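Local coordinates for hypothetical protein, IPT/TIG domain protein (Bacteroides ovatus, PDB 4HW6) that is of unknown function but probably binds carbohydrate as an auxiliary nutrient-binding protein, joining an IPT/TIG domain to a six-bladed beta-propeller, at residues F25-R31 and A101-Y107; I54-K60 and C71-A77; N108-T113 and Y390-L395; R413-Y417 and K428-E432. One frame throughout, in Å; residues are numbered along the deposited sequence.

Contact 1. Residues F25-R31 and A101-Y107; sequences FLPTEGR and AKFDYQY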
# COMPACT_ATOMS: atom_id res chain seq x y z
N PHE A 25 16.23 -4.05 -31.54
CA PHE A 25 14.81 -4.43 -31.57
C PHE A 25 13.97 -3.18 -31.86
O PHE A 25 14.37 -2.06 -31.53
CB PHE A 25 14.40 -5.06 -30.24
CG PHE A 25 14.98 -4.37 -29.04
CD1 PHE A 25 14.33 -3.28 -28.46
CD2 PHE A 25 16.16 -4.81 -28.47
CE1 PHE A 25 14.88 -2.63 -27.36
CE2 PHE A 25 16.70 -4.18 -27.36
CZ PHE A 25 16.07 -3.08 -26.81
N LEU A 26 12.82 -3.38 -32.50
CA LEU A 26 11.88 -2.28 -32.77
C LEU A 26 10.45 -2.74 -32.48
O LEU A 26 10.06 -3.84 -32.86
CB LEU A 26 12.03 -1.77 -34.21
CG LEU A 26 13.35 -1.07 -34.58
CD1 LEU A 26 13.47 -0.88 -36.09
CD2 LEU A 26 13.50 0.27 -33.88
N PRO A 27 9.66 -1.90 -31.77
CA PRO A 27 10.02 -0.61 -31.19
C PRO A 27 10.98 -0.77 -29.99
O PRO A 27 11.15 -1.88 -29.49
CB PRO A 27 8.66 -0.03 -30.76
CG PRO A 27 7.77 -1.22 -30.56
CD PRO A 27 8.27 -2.29 -31.48
N THR A 28 11.58 0.33 -29.53
CA THR A 28 12.54 0.26 -28.42
C THR A 28 11.83 0.29 -27.06
O THR A 28 12.46 0.16 -25.99
CB THR A 28 13.54 1.42 -28.52
OG1 THR A 28 12.83 2.65 -28.65
CG2 THR A 28 14.44 1.25 -29.73
N GLU A 29 10.52 0.48 -27.09
CA GLU A 29 9.72 0.54 -25.88
C GLU A 29 8.31 0.05 -26.18
O GLU A 29 7.90 -0.04 -27.33
CB GLU A 29 9.66 1.97 -25.38
CG GLU A 29 8.90 2.90 -26.31
CD GLU A 29 9.67 4.16 -26.61
OE1 GLU A 29 10.75 4.07 -27.24
OE2 GLU A 29 9.18 5.25 -26.22
N GLY A 30 7.57 -0.27 -25.14
CA GLY A 30 6.19 -0.69 -25.31
C GLY A 30 5.63 -1.41 -24.11
O GLY A 30 6.34 -1.74 -23.15
N ARG A 31 4.34 -1.68 -24.20
CA ARG A 31 3.57 -2.30 -23.13
C ARG A 31 3.36 -3.78 -23.47
O ARG A 31 3.69 -4.23 -24.58
CB ARG A 31 2.22 -1.57 -22.95
CG ARG A 31 1.73 -0.76 -24.15
CD ARG A 31 0.37 -0.10 -23.89
NE ARG A 31 -0.48 -1.00 -23.12
CZ ARG A 31 -0.61 -0.99 -21.79
NH1 ARG A 31 0.02 -0.08 -21.05
NH2 ARG A 31 -1.37 -1.91 -21.21
N ALA A 101 21.36 -3.19 -25.57
CA ALA A 101 20.27 -2.28 -25.21
C ALA A 101 19.15 -3.07 -24.51
O ALA A 101 18.89 -4.23 -24.85
CB ALA A 101 19.73 -1.55 -26.44
N LYS A 102 18.55 -2.44 -23.51
CA LYS A 102 17.41 -3.00 -22.77
C LYS A 102 16.10 -2.47 -23.35
O LYS A 102 16.01 -1.30 -23.73
CB LYS A 102 17.49 -2.62 -21.29
CG LYS A 102 18.57 -3.33 -20.49
CD LYS A 102 18.68 -2.72 -19.09
CE LYS A 102 19.30 -3.68 -18.08
NZ LYS A 102 20.64 -4.19 -18.49
N PHE A 103 15.09 -3.33 -23.41
CA PHE A 103 13.75 -2.92 -23.83
C PHE A 103 13.14 -2.06 -22.73
O PHE A 103 13.23 -2.39 -21.54
CB PHE A 103 12.88 -4.15 -24.12
CG PHE A 103 11.52 -3.83 -24.68
CD1 PHE A 103 11.36 -3.53 -26.02
CD2 PHE A 103 10.40 -3.84 -23.86
CE1 PHE A 103 10.11 -3.22 -26.54
CE2 PHE A 103 9.15 -3.54 -24.38
CZ PHE A 103 9.00 -3.23 -25.72
N ASP A 104 12.54 -0.93 -23.11
CA ASP A 104 11.90 -0.03 -22.14
C ASP A 104 10.44 -0.44 -21.97
O ASP A 104 9.56 -0.02 -22.71
CB ASP A 104 12.03 1.44 -22.56
CG ASP A 104 11.37 2.40 -21.57
OD1 ASP A 104 10.92 1.99 -20.48
OD2 ASP A 104 11.32 3.61 -21.89
N TYR A 105 10.21 -1.27 -20.97
CA TYR A 105 8.89 -1.80 -20.69
C TYR A 105 8.04 -0.74 -20.03
O TYR A 105 8.41 -0.19 -19.00
CB TYR A 105 9.01 -3.02 -19.79
CG TYR A 105 7.69 -3.61 -19.38
CD1 TYR A 105 6.85 -4.21 -20.31
CD2 TYR A 105 7.27 -3.57 -18.06
CE1 TYR A 105 5.64 -4.75 -19.93
CE2 TYR A 105 6.06 -4.12 -17.67
CZ TYR A 105 5.25 -4.70 -18.61
OH TYR A 105 4.04 -5.24 -18.22
N GLN A 106 6.90 -0.45 -20.65
CA GLN A 106 5.99 0.57 -20.18
C GLN A 106 4.76 -0.11 -19.61
O GLN A 106 4.30 -1.13 -20.12
CB GLN A 106 5.58 1.50 -21.31
CG GLN A 106 6.74 2.25 -21.94
CD GLN A 106 6.32 3.05 -23.15
OE1 GLN A 106 5.45 2.62 -23.91
NE2 GLN A 106 6.95 4.21 -23.33
N TYR A 107 4.23 0.47 -18.54
CA TYR A 107 3.09 -0.09 -17.87
C TYR A 107 2.44 0.98 -17.02
O TYR A 107 3.11 1.86 -16.46
CB TYR A 107 3.52 -1.24 -16.95
CG TYR A 107 4.50 -0.77 -15.90
CD1 TYR A 107 5.85 -0.70 -16.18
CD2 TYR A 107 4.06 -0.32 -14.66
CE1 TYR A 107 6.75 -0.24 -15.24
CE2 TYR A 107 4.95 0.14 -13.72
CZ TYR A 107 6.30 0.18 -14.01
OH TYR A 107 7.20 0.63 -13.09
O HOH W 1 15.05 0.55 -25.44

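Contact 2. Residues I54-K60 and C71-A77; sequences IGGYPAK and CICPSKA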
# COMPACT_ATOMS: atom_id res chain seq x y z
N ILE A 54 12.09 -11.42 -22.39
CA ILE A 54 12.25 -9.99 -22.18
C ILE A 54 12.11 -9.75 -20.68
O ILE A 54 11.08 -10.10 -20.06
CB ILE A 54 11.24 -9.16 -22.99
CG1 ILE A 54 11.33 -9.54 -24.47
CG2 ILE A 54 11.48 -7.67 -22.78
CD1 ILE A 54 10.57 -8.61 -25.40
N GLY A 55 13.16 -9.21 -20.08
CA GLY A 55 13.23 -9.05 -18.64
C GLY A 55 13.10 -10.36 -17.87
O GLY A 55 12.69 -10.35 -16.73
N GLY A 56 13.49 -11.48 -18.49
CA GLY A 56 13.40 -12.79 -17.86
C GLY A 56 12.11 -13.57 -18.12
O GLY A 56 12.04 -14.76 -17.80
N TYR A 57 11.11 -12.92 -18.70
CA TYR A 57 9.82 -13.56 -18.95
C TYR A 57 9.66 -14.03 -20.40
O TYR A 57 9.98 -13.28 -21.33
CB TYR A 57 8.70 -12.59 -18.58
CG TYR A 57 8.63 -12.42 -17.06
CD1 TYR A 57 9.36 -11.42 -16.42
CD2 TYR A 57 7.86 -13.27 -16.29
CE1 TYR A 57 9.33 -11.28 -15.05
CE2 TYR A 57 7.83 -13.14 -14.91
CZ TYR A 57 8.56 -12.14 -14.30
OH TYR A 57 8.52 -12.00 -12.94
N PRO A 58 9.18 -15.28 -20.60
CA PRO A 58 8.97 -15.80 -21.94
C PRO A 58 8.11 -14.88 -22.79
O PRO A 58 7.13 -14.33 -22.30
CB PRO A 58 8.26 -17.12 -21.71
CG PRO A 58 8.68 -17.55 -20.35
CD PRO A 58 8.84 -16.28 -19.56
N ALA A 59 8.51 -14.71 -24.04
CA ALA A 59 7.75 -13.93 -25.02
C ALA A 59 7.36 -14.87 -26.15
O ALA A 59 8.21 -15.58 -26.69
CB ALA A 59 8.60 -12.78 -25.54
N LYS A 60 6.08 -14.89 -26.50
CA LYS A 60 5.59 -15.75 -27.57
C LYS A 60 6.28 -15.31 -28.85
O LYS A 60 6.32 -14.13 -29.14
CB LYS A 60 4.07 -15.63 -27.71
CG LYS A 60 3.37 -16.91 -28.15
CD LYS A 60 3.48 -17.16 -29.65
CE LYS A 60 2.59 -18.31 -30.12
NZ LYS A 60 1.17 -17.92 -30.27
N CYS A 71 8.14 -11.21 -31.98
CA CYS A 71 7.63 -11.76 -30.73
C CYS A 71 6.67 -10.77 -30.06
O CYS A 71 6.48 -9.64 -30.54
CB CYS A 71 8.79 -12.16 -29.81
SG CYS A 71 9.66 -10.75 -29.11
N ILE A 72 6.02 -11.23 -29.00
CA ILE A 72 5.06 -10.43 -28.26
C ILE A 72 5.60 -10.16 -26.86
O ILE A 72 5.93 -11.09 -26.11
CB ILE A 72 3.70 -11.17 -28.16
CG1 ILE A 72 3.13 -11.40 -29.56
CG2 ILE A 72 2.69 -10.40 -27.31
CD1 ILE A 72 1.83 -12.19 -29.53
N CYS A 73 5.70 -8.88 -26.51
CA CYS A 73 6.20 -8.49 -25.20
C CYS A 73 5.30 -9.03 -24.08
O CYS A 73 4.09 -8.84 -24.11
CB CYS A 73 6.25 -6.96 -25.09
SG CYS A 73 7.03 -6.42 -23.55
N PRO A 74 5.90 -9.71 -23.08
CA PRO A 74 5.14 -10.25 -21.96
C PRO A 74 4.89 -9.19 -20.89
O PRO A 74 5.52 -8.13 -20.92
CB PRO A 74 6.09 -11.31 -21.41
CG PRO A 74 7.43 -10.70 -21.60
CD PRO A 74 7.34 -10.01 -22.94
N SER A 75 4.02 -9.47 -19.94
CA SER A 75 3.90 -8.58 -18.79
C SER A 75 5.13 -8.81 -17.89
O SER A 75 5.83 -9.82 -18.02
CB SER A 75 2.59 -8.81 -18.03
OG SER A 75 2.47 -10.16 -17.65
N LYS A 76 5.37 -7.85 -17.01
CA LYS A 76 6.44 -7.91 -16.02
C LYS A 76 7.87 -7.86 -16.61
O LYS A 76 8.80 -8.30 -15.96
CB LYS A 76 6.30 -9.14 -15.10
CG LYS A 76 4.92 -9.32 -14.47
CD LYS A 76 4.94 -10.37 -13.35
CE LYS A 76 3.92 -11.49 -13.56
NZ LYS A 76 4.38 -12.57 -14.49
N ALA A 77 8.02 -7.28 -17.79
CA ALA A 77 9.32 -7.19 -18.47
C ALA A 77 10.22 -6.04 -17.98
O ALA A 77 11.06 -5.55 -18.72
CB ALA A 77 9.10 -7.06 -19.97
O HOH W 2 11.54 -8.04 -15.61
O HOH W 3 4.32 -13.00 -25.11

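Contact 3. Residues N108-T113 and Y390-L395; sequences NYVVTT and YVDGEL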
# COMPACT_ATOMS: atom_id res chain seq x y z
N ASN A 108 1.13 0.84 -16.93
CA ASN A 108 0.30 1.67 -16.07
C ASN A 108 0.02 0.94 -14.76
O ASN A 108 0.07 -0.29 -14.69
CB ASN A 108 -1.01 1.98 -16.76
CG ASN A 108 -0.82 2.83 -17.99
OD1 ASN A 108 -1.52 2.66 -18.99
ND2 ASN A 108 0.15 3.75 -17.94
N TYR A 109 -0.27 1.73 -13.74
CA TYR A 109 -0.73 1.19 -12.48
C TYR A 109 -2.22 1.08 -12.60
O TYR A 109 -2.87 1.93 -13.19
CB TYR A 109 -0.33 2.10 -11.35
CG TYR A 109 1.13 1.99 -11.03
CD1 TYR A 109 2.08 2.62 -11.83
CD2 TYR A 109 1.58 1.24 -9.95
CE1 TYR A 109 3.43 2.52 -11.55
CE2 TYR A 109 2.93 1.13 -9.67
CZ TYR A 109 3.84 1.78 -10.48
OH TYR A 109 5.18 1.69 -10.22
N VAL A 110 -2.77 0.02 -12.03
CA VAL A 110 -4.18 -0.22 -12.10
C VAL A 110 -4.68 -0.62 -10.72
O VAL A 110 -3.90 -1.11 -9.88
CB VAL A 110 -4.53 -1.33 -13.12
CG1 VAL A 110 -4.21 -0.87 -14.53
CG2 VAL A 110 -3.80 -2.63 -12.76
N VAL A 111 -5.95 -0.37 -10.48
CA VAL A 111 -6.62 -0.87 -9.30
C VAL A 111 -7.19 -2.24 -9.65
O VAL A 111 -7.81 -2.42 -10.72
CB VAL A 111 -7.75 0.05 -8.80
CG1 VAL A 111 -8.33 -0.54 -7.52
CG2 VAL A 111 -7.27 1.50 -8.58
N THR A 112 -6.97 -3.22 -8.77
CA THR A 112 -7.56 -4.55 -8.90
C THR A 112 -8.23 -4.93 -7.56
O THR A 112 -8.10 -4.21 -6.57
CB THR A 112 -6.53 -5.63 -9.28
OG1 THR A 112 -5.41 -5.60 -8.38
CG2 THR A 112 -6.06 -5.45 -10.70
N THR A 113 -8.95 -6.05 -7.54
CA THR A 113 -9.54 -6.56 -6.31
C THR A 113 -8.73 -7.74 -5.80
O THR A 113 -8.55 -8.71 -6.51
CB THR A 113 -11.02 -6.93 -6.52
OG1 THR A 113 -11.73 -5.75 -6.96
CG2 THR A 113 -11.64 -7.48 -5.22
N TYR A 390 -17.61 0.90 -7.75
CA TYR A 390 -16.71 -0.27 -7.69
C TYR A 390 -16.31 -0.66 -9.10
O TYR A 390 -17.01 -1.43 -9.80
CB TYR A 390 -17.36 -1.44 -6.98
CG TYR A 390 -16.54 -2.70 -7.06
CD1 TYR A 390 -15.25 -2.74 -6.57
CD2 TYR A 390 -17.05 -3.87 -7.67
CE1 TYR A 390 -14.48 -3.89 -6.66
CE2 TYR A 390 -16.30 -5.02 -7.76
CZ TYR A 390 -15.01 -5.04 -7.25
OH TYR A 390 -14.28 -6.21 -7.36
N VAL A 391 -15.18 -0.10 -9.54
CA VAL A 391 -14.64 -0.35 -10.88
C VAL A 391 -13.14 -0.45 -10.75
O VAL A 391 -12.50 0.46 -10.17
CB VAL A 391 -14.99 0.77 -11.91
CG1 VAL A 391 -14.37 0.47 -13.28
CG2 VAL A 391 -16.50 0.97 -12.01
N ASP A 392 -12.60 -1.54 -11.28
CA ASP A 392 -11.17 -1.77 -11.33
C ASP A 392 -10.64 -1.17 -12.63
O ASP A 392 -11.41 -0.99 -13.58
CB ASP A 392 -10.88 -3.27 -11.20
CG ASP A 392 -10.97 -3.77 -9.74
OD1 ASP A 392 -10.64 -3.01 -8.82
OD2 ASP A 392 -11.36 -4.92 -9.52
N GLY A 393 -9.36 -0.85 -12.69
CA GLY A 393 -8.75 -0.39 -13.93
C GLY A 393 -7.79 0.77 -13.68
O GLY A 393 -7.26 0.91 -12.57
N GLU A 394 -7.63 1.62 -14.69
CA GLU A 394 -6.64 2.70 -14.66
C GLU A 394 -6.96 3.68 -13.55
O GLU A 394 -8.12 4.00 -13.31
CB GLU A 394 -6.63 3.48 -15.98
CG GLU A 394 -6.36 2.69 -17.25
CD GLU A 394 -4.92 2.24 -17.38
OE1 GLU A 394 -4.02 3.05 -17.04
OE2 GLU A 394 -4.69 1.10 -17.85
N LEU A 395 -5.92 4.18 -12.89
CA LEU A 395 -6.08 4.86 -11.59
C LEU A 395 -7.07 6.02 -11.59
O LEU A 395 -7.86 6.15 -10.65
CB LEU A 395 -4.73 5.39 -11.09
CG LEU A 395 -3.66 4.34 -10.82
CD1 LEU A 395 -2.47 4.97 -10.07
CD2 LEU A 395 -4.19 3.15 -10.05
O HOH W 4 -3.59 4.26 -14.58

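Contact 4. Residues R413-Y417 and K428-E432; sequences RKCFY and KIAPE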
# COMPACT_ATOMS: atom_id res chain seq x y z
N ARG A 413 6.09 -6.91 -2.24
CA ARG A 413 5.34 -7.20 -3.47
C ARG A 413 5.09 -5.94 -4.30
O ARG A 413 4.43 -6.02 -5.33
CB ARG A 413 4.02 -7.89 -3.12
CG ARG A 413 4.23 -9.14 -2.28
CD ARG A 413 2.95 -9.91 -1.97
NE ARG A 413 3.25 -11.06 -1.11
CZ ARG A 413 3.45 -11.01 0.21
NH1 ARG A 413 3.35 -9.88 0.87
NH2 ARG A 413 3.76 -12.12 0.87
N LYS A 414 5.61 -4.80 -3.82
CA LYS A 414 5.52 -3.50 -4.50
C LYS A 414 4.10 -3.13 -4.93
O LYS A 414 3.82 -2.93 -6.10
CB LYS A 414 6.45 -3.45 -5.72
CG LYS A 414 7.92 -3.77 -5.44
CD LYS A 414 8.58 -2.78 -4.49
CE LYS A 414 10.09 -3.02 -4.44
NZ LYS A 414 10.67 -2.86 -3.07
N CYS A 415 3.20 -3.02 -3.96
CA CYS A 415 1.80 -2.69 -4.23
C CYS A 415 1.16 -2.08 -3.01
O CYS A 415 1.64 -2.29 -1.89
CB CYS A 415 1.04 -3.95 -4.67
SG CYS A 415 1.02 -5.28 -3.43
N PHE A 416 0.11 -1.30 -3.22
CA PHE A 416 -0.73 -0.83 -2.14
C PHE A 416 -1.91 -1.79 -1.93
O PHE A 416 -2.45 -2.34 -2.91
CB PHE A 416 -1.35 0.52 -2.46
CG PHE A 416 -0.37 1.66 -2.49
CD1 PHE A 416 0.26 2.00 -3.66
CD2 PHE A 416 -0.11 2.40 -1.35
CE1 PHE A 416 1.15 3.06 -3.71
CE2 PHE A 416 0.80 3.46 -1.39
CZ PHE A 416 1.41 3.79 -2.56
N TYR A 417 -2.35 -1.91 -0.68
CA TYR A 417 -3.67 -2.50 -0.35
C TYR A 417 -4.53 -1.37 0.20
O TYR A 417 -4.06 -0.57 1.02
CB TYR A 417 -3.58 -3.66 0.67
CG TYR A 417 -2.63 -4.72 0.21
CD1 TYR A 417 -2.85 -5.40 -0.98
CD2 TYR A 417 -1.49 -5.02 0.94
CE1 TYR A 417 -1.93 -6.33 -1.45
CE2 TYR A 417 -0.58 -5.95 0.50
CZ TYR A 417 -0.81 -6.61 -0.69
OH TYR A 417 0.13 -7.51 -1.13
N LYS A 428 -6.23 -3.59 -4.57
CA LYS A 428 -4.78 -3.50 -4.77
C LYS A 428 -4.46 -2.45 -5.82
O LYS A 428 -5.16 -2.33 -6.82
CB LYS A 428 -4.25 -4.87 -5.17
CG LYS A 428 -2.76 -4.96 -5.45
CD LYS A 428 -2.44 -6.45 -5.70
CE LYS A 428 -1.13 -6.69 -6.37
NZ LYS A 428 -0.96 -8.16 -6.61
N ILE A 429 -3.41 -1.67 -5.58
CA ILE A 429 -2.87 -0.77 -6.61
C ILE A 429 -1.46 -1.25 -6.92
O ILE A 429 -0.60 -1.29 -6.04
CB ILE A 429 -2.85 0.72 -6.18
CG1 ILE A 429 -4.25 1.20 -5.76
CG2 ILE A 429 -2.30 1.57 -7.32
CD1 ILE A 429 -4.30 2.64 -5.26
N ALA A 430 -1.21 -1.61 -8.18
CA ALA A 430 0.05 -2.19 -8.60
C ALA A 430 0.14 -2.06 -10.11
O ALA A 430 -0.85 -1.73 -10.78
CB ALA A 430 0.12 -3.69 -8.22
N PRO A 431 1.33 -2.34 -10.67
CA PRO A 431 1.47 -2.43 -12.12
C PRO A 431 0.52 -3.44 -12.72
O PRO A 431 0.29 -4.51 -12.15
CB PRO A 431 2.91 -2.92 -12.30
CG PRO A 431 3.63 -2.53 -11.08
CD PRO A 431 2.61 -2.52 -9.96
N GLU A 432 -0.06 -3.09 -13.87
CA GLU A 432 -0.92 -3.97 -14.65
C GLU A 432 -0.14 -5.21 -15.06
O GLU A 432 1.01 -5.07 -15.44
CB GLU A 432 -1.35 -3.23 -15.93
CG GLU A 432 -0.18 -2.76 -16.80
CD GLU A 432 -0.61 -1.90 -17.96
OE1 GLU A 432 -1.72 -2.08 -18.45
OE2 GLU A 432 0.19 -1.04 -18.39
O HOH W 5 2.42 0.09 -6.64
O HOH W 6 -0.25 -9.04 -3.42

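Contact 1. Residues F25-R31 and A101-Y107
Three backbone hydrogen bonds join Thr28-Gly30 to Asp104-Gln106 in parallel register. Asp104 N gives its proton to Thr28 O, Gly30 N to Asp104 O and Gln106 N to Gly30 O; the last, at 2.9 Å, is nearly straight at its hydrogen (172°), although the donor stands well above the carbonyl plane. A water extends the ladder, donating to both Thr28 O and Lys102 O. This is the parallel edge pairing of the immunoglobulin-like IPT/TIG fold, where the last short strand, 104-105, is laid beside the first, 21-30.

Aromatic packing fills the side that faces strands 35-41 and 82-87. Phe103 CG lies anti to the backbone N (chi1 -175°), which lays the ring against the Pro27-Gly30 backbone: one face lies against Glu29 CA, and CZ comes within 3.3 Å of Gly30 N. A side chain on Gly30 would be pressed against that CZ, so glycine suits the place. Phe25 brings CD1 to the edge of the Phe103 ring, 3.9 Å from its CD1, with the planes 57° apart, and rests CZ against Ala101 CB.

On the opposite, polar face, Glu29 CB packs 3.7 Å from Asp104 CB, while Glu29 OE1 accepts a bond from Thr28 OG1.

Contact 2. Residues I54-K60 and C71-A77
Lys76 lies across one face of the Tyr57 ring: its CB sits 3.9 Å from the centroid, 20° off the normal, in a CH-pi contact. Bends at chi3 and chi4 (-125° and 83°) turn the chain along the same side of the ring, and NZ ends beside its rim, 3.5 Å from Tyr57 CE2. Pro74, from the loop, packs against the strand, its CG 3.8 Å from Tyr57 CB and its CD touching Ile54 CB and Ala59 CB. Small and apolar, Ala59 lets the loop come close, with CB 3.2 Å from Ile72 O. With an alanine in place of Tyr57, Lys76 CB is likely to lose the ring face on which it lies, leaving the lysine chain free to turn.

These residues belong to the hairpin of strands 57-64 and 68-72 in the IPT/TIG sheet, and to the loop that leaves it. Where the strands part, Ile72 N still donates to Lys60 O at 2.9 Å, and a water links Lys60 N with Ile72 O.

Farther out, a type I' turn from Ile54 to Tyr57 sets the tyrosine; glycines at both its central positions accept the positive phi angles. Ile54 CG2 packs 3.7 Å from Ala77 CB, and a second water donates to Gly55 O and Lys76 O. Behind the loop, Tyr105 touches Cys73, Ser75 and Ala77, and its hydroxyl makes a weak hydrogen bond with Lys76 N.

Contact 3. Residues N108-T113 and Y390-L395
An outer edge of a propeller sheet is formed where the short strand 393-394 pairs antiparallel with strand 109-115, the strand that follows 104-105 in the chain. Val111 and Gly393 are the hydrogen-bonded pair: Val111 N reaches Gly393 O at 2.8 Å, and Gly393 N returns a more bent bond (139°) to Val111 O. Gly393 has backbone angles at which a side chain would be jammed against the preceding carbonyl, so glycine belongs here.

Beyond the paired backbones, Thr113 OG1 is held between two partners. It donates to Asp392 OD2 at 2.7 Å, on the syn lone pair of the carboxylate, and lies 2.6 Å from Tyr390 OH, in the plane of the phenol ring at its edge. The threonine's first torsion (-59°) places OG1 beside its own backbone N, within range of both, while the other carboxylate oxygen of Asp392 forms a salt bridge with Arg427.

At the other end Leu395 supplies the apolar contact, with CD1 3.8 Å from Tyr109 CB and CD2 3.8 Å from Val111 CG2. A water donates to Tyr109 O and Glu394 OE1 and accepts from Leu395 N, securing the turn out of the strand.

On its other side strand 109-115 is bonded to strand 425-431, through Val110 with Ala430 and Thr112 with Lys428, whereas Leu395 leans on Tyr379 and Ala380 of strand 375-380.

Contact 4. Residues R413-Y417 and K428-E432
Phe416 and Ile429 exchange two backbone hydrogen bonds, each 2.9 Å long: Phe416 N donates to Ile429 O in the plane of that carbonyl, and Ile429 N donates to Phe416 O. Lys428 CA adds a CA-H...O contact to Phe416 O. The axes of 415-417 and 428-431 approach to 4.6 Å and run at 170°, close to antiparallel.

Apolar contacts lie on both faces. On one, Phe416 CB meets Ile429 CB at 4.0 Å; the phenylalanine ring continues to Tyr409 and Tyr358, and the isoleucine to Leu395, so bulky apolar residues suit this buried side. On the other, Cys415 CB rests 3.7 Å from Ala430 CB, two small side chains fitting a close approach.

Lys428 runs fully stretched from a first torsion of 179°, carrying its methylenes across the neighbouring strand. Its CE lies 3.9 Å from both Cys415 CB and Cys415 SG, and CD approaches the Tyr417 ring. Shortening this side chain to an alanine is likely to open a gap beside Cys415 and Tyr417 and leave the water at Tyr417 OH without its weak link to Lys428 NZ. That hydroxyl is also bound to Asp410.

Lys414 and Cys415 both face Asp410 in a G1 beta bulge, where strand 415-420 meets strand 404-410. Strands 415-420 and 425-431 form a beta hairpin within an antiparallel sheet, as in a blade of a beta-propeller.

Overall arrangement
From the N terminus, strand 21-30 opens contact 1, which closes only when the chain returns at 101-107. Contact 2, a short-range hairpin closure, lies wholly within that loop, and Tyr105 of contact 1 touches it. The chain then passes directly into 108-113, whose partner 390-395 comes 277 residues later, so contact 3 closes a loop spanning most of the propeller. Contact 4 follows in series as a local hairpin; its strand 425-431 lies beside 109-115, so the first and last strands of the propeller share one sheet. Where the two domains meet, Glu432, next to the C terminus, ties them, salt-bridged to Arg31 of contact 1 and hydrogen-bonded to Asn108 N of contact 3.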